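Local coordinates for protein orotidine-5-phosphate decarboxylase/orotate phosphoribosyltransferase, putative (Ompdcase-oprtase, putative) (Leishmania infantum, PDB 3QW3) that probably catalyses, through this decarboxylase domain of a bifunctional UMP synthase, the conversion of orotidine 5'-phosphate to UMP and carbon dioxide in pyrimidine biosynthesis, at residues A64-V69 with K101-H106. Sequence-based numbering, arbitrary orientation.
Sequences AALSEV and KHLNAH
Leu103 reaches across to Leu66 and Ser67 of helix 60-72, and its two methyls share the work. Neither its CB nor its CG has a close partner on 64-69; with CG anti to the carbonyl carbon (chi1 -69°), it is the two branch methyls that come up to the helix. CD1 meets the tip of Leu66, 3.8 Å from Leu66 CD2. CD2 lies against the start of Ser67, 4.0 Å from Ser67 N and close to its CA and CB. Leu66 CG lies 4.1 Å from the same methyl, Leu103 CD2. Leu66 projects from the helix with CG anti to the backbone N (chi1 179°), which carries its methyl CD2 to Leu103, and the two leucine side chains cross at roughly a right angle. No direct hydrogen bond joins the two segments. A single water bridges them, donating to Ser67 O at 2.8 Å and to Leu103 O, also at 2.8 Å, so a polar link runs beside the apolar contact. Beyond Leu103 the chain leaves helical geometry at Asn104, whose positive phi (60°) belongs to the turn leading into strand 107-110. Leu81 of strand 80-85 touches both Leu66 and Leu103, while Trp63 and Ile70 of helix 60-72 add to the packing around Leu103. The contact therefore joins helix 60-72 to the segment where helix 89-102 gives way to the turn before strand 107-110, with the intervening strand 80-85 beneath: neighbouring outer helices packed around the parallel strands of the beta/alpha (TIM) barrel of the orotidine 5'-phosphate decarboxylase family.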
loop_
_atom_site.group_PDB
_atom_site.type_symbol
_atom_site.label_atom_id
_atom_site.label_comp_id
_atom_site.label_asym_id
_atom_site.label_seq_id
_atom_site.Cartn_x
_atom_site.Cartn_y
_atom_site.Cartn_z
ATOM N N ALA A 64 -16.051 -2.842 -10.837
ATOM C CA ALA A 64 -16.680 -3.627 -11.904
ATOM C C ALA A 64 -15.921 -3.426 -13.214
ATOM O O ALA A 64 -15.742 -4.370 -13.981
ATOM C CB ALA A 64 -18.148 -3.254 -12.067
ATOM N N ALA A 65 -15.471 -2.194 -13.443
ATOM C CA ALA A 65 -14.672 -1.855 -14.615
ATOM C C ALA A 65 -13.345 -2.614 -14.609
ATOM O O ALA A 65 -12.932 -3.161 -15.634
ATOM C CB ALA A 65 -14.432 -0.348 -14.686
ATOM N N LEU A 66 -12.688 -2.651 -13.450
ATOM C CA LEU A 66 -11.427 -3.379 -13.305
ATOM C C LEU A 66 -11.638 -4.868 -13.548
ATOM O O LEU A 66 -10.837 -5.502 -14.232
ATOM C CB LEU A 66 -10.810 -3.137 -11.918
ATOM C CG LEU A 66 -9.495 -3.855 -11.587
ATOM C CD1 LEU A 66 -8.412 -3.594 -12.642
ATOM C CD2 LEU A 66 -9.010 -3.444 -10.203
ATOM N N SER A 67 -12.726 -5.413 -13.002
ATOM C CA SER A 67 -13.052 -6.825 -13.196
ATOM C C SER A 67 -13.233 -7.132 -14.678
ATOM O O SER A 67 -12.684 -8.117 -15.186
ATOM C CB SER A 67 -14.306 -7.224 -12.407
ATOM O OG SER A 67 -14.593 -8.601 -12.599
ATOM N N GLU A 68 -13.979 -6.268 -15.363
ATOM C CA GLU A 68 -14.252 -6.415 -16.791
ATOM C C GLU A 68 -12.978 -6.314 -17.640
ATOM O O GLU A 68 -12.793 -7.087 -18.583
ATOM C CB GLU A 68 -15.298 -5.390 -17.248
ATOM C CG GLU A 68 -15.694 -5.515 -18.718
ATOM C CD GLU A 68 -16.912 -4.681 -19.101
ATOM O OE1 GLU A 68 -17.392 -4.849 -20.243
ATOM O OE2 GLU A 68 -17.384 -3.861 -18.281
ATOM N N VAL A 69 -12.104 -5.368 -17.301
ATOM C CA VAL A 69 -10.835 -5.205 -18.020
ATOM C C VAL A 69 -9.942 -6.441 -17.852
ATOM O O VAL A 69 -9.360 -6.922 -18.824
ATOM C CB VAL A 69 -10.097 -3.887 -17.616
ATOM C CG1 VAL A 69 -8.684 -3.840 -18.195
ATOM C CG2 VAL A 69 -10.885 -2.672 -18.080
ATOM N N LYS A 101 -8.724 -13.826 -6.080
ATOM C CA LYS A 101 -9.936 -14.631 -6.270
ATOM C C LYS A 101 -11.094 -13.829 -6.850
ATOM O O LYS A 101 -11.717 -14.251 -7.822
ATOM C CB LYS A 101 -10.341 -15.332 -4.967
ATOM C CG LYS A 101 -11.494 -16.323 -5.140
ATOM C CD LYS A 101 -11.652 -17.234 -3.931
ATOM C CE LYS A 101 -12.385 -16.545 -2.790
ATOM N N HIS A 102 -11.396 -12.676 -6.260
ATOM C CA HIS A 102 -12.504 -11.863 -6.744
ATOM C C HIS A 102 -12.205 -11.229 -8.096
ATOM O O HIS A 102 -13.012 -11.330 -9.021
ATOM C CB HIS A 102 -12.908 -10.799 -5.716
ATOM C CG HIS A 102 -13.353 -11.365 -4.402
ATOM N ND1 HIS A 102 -13.574 -10.577 -3.292
ATOM C CD2 HIS A 102 -13.613 -12.639 -4.018
ATOM C CE1 HIS A 102 -13.953 -11.341 -2.282
ATOM N NE2 HIS A 102 -13.983 -12.596 -2.696
ATOM N N LEU A 103 -11.043 -10.589 -8.214
ATOM C CA LEU A 103 -10.657 -9.935 -9.465
ATOM C C LEU A 103 -9.953 -10.883 -10.436
ATOM O O LEU A 103 -9.862 -10.587 -11.635
ATOM C CB LEU A 103 -9.782 -8.707 -9.196
ATOM C CG LEU A 103 -10.457 -7.507 -8.527
ATOM C CD1 LEU A 103 -9.389 -6.528 -8.028
ATOM C CD2 LEU A 103 -11.438 -6.820 -9.462
ATOM N N ASN A 104 -9.467 -12.007 -9.909
ATOM C CA ASN A 104 -8.776 -13.049 -10.689
ATOM C C ASN A 104 -7.512 -12.549 -11.388
ATOM O O ASN A 104 -7.196 -12.964 -12.506
ATOM C CB ASN A 104 -9.720 -13.725 -11.698
ATOM C CG ASN A 104 -10.773 -14.587 -11.030
ATOM O OD1 ASN A 104 -10.459 -15.521 -10.285
ATOM N ND2 ASN A 104 -12.032 -14.293 -11.313
ATOM N N ALA A 105 -6.797 -11.649 -10.722
ATOM C CA ALA A 105 -5.462 -11.271 -11.163
ATOM C C ALA A 105 -4.510 -12.414 -10.830
ATOM O O ALA A 105 -4.788 -13.219 -9.934
ATOM C CB ALA A 105 -5.019 -9.978 -10.483
ATOM N N HIS A 106 -3.399 -12.495 -11.558
ATOM C CA HIS A 106 -2.427 -13.570 -11.355
ATOM C C HIS A 106 -1.276 -13.161 -10.440
ATOM O O HIS A 106 -0.506 -14.008 -9.976
ATOM C CB HIS A 106 -1.886 -14.050 -12.712
ATOM C CG HIS A 106 -2.955 -14.321 -13.720
ATOM N ND1 HIS A 106 -3.433 -15.588 -13.981
ATOM C CD2 HIS A 106 -3.648 -13.485 -14.529
ATOM C CE1 HIS A 106 -4.371 -15.521 -14.908
ATOM N NE2 HIS A 106 -4.516 -14.256 -15.263
HETATM O O HOH W 1 -11.916 -10.326 -13.583
#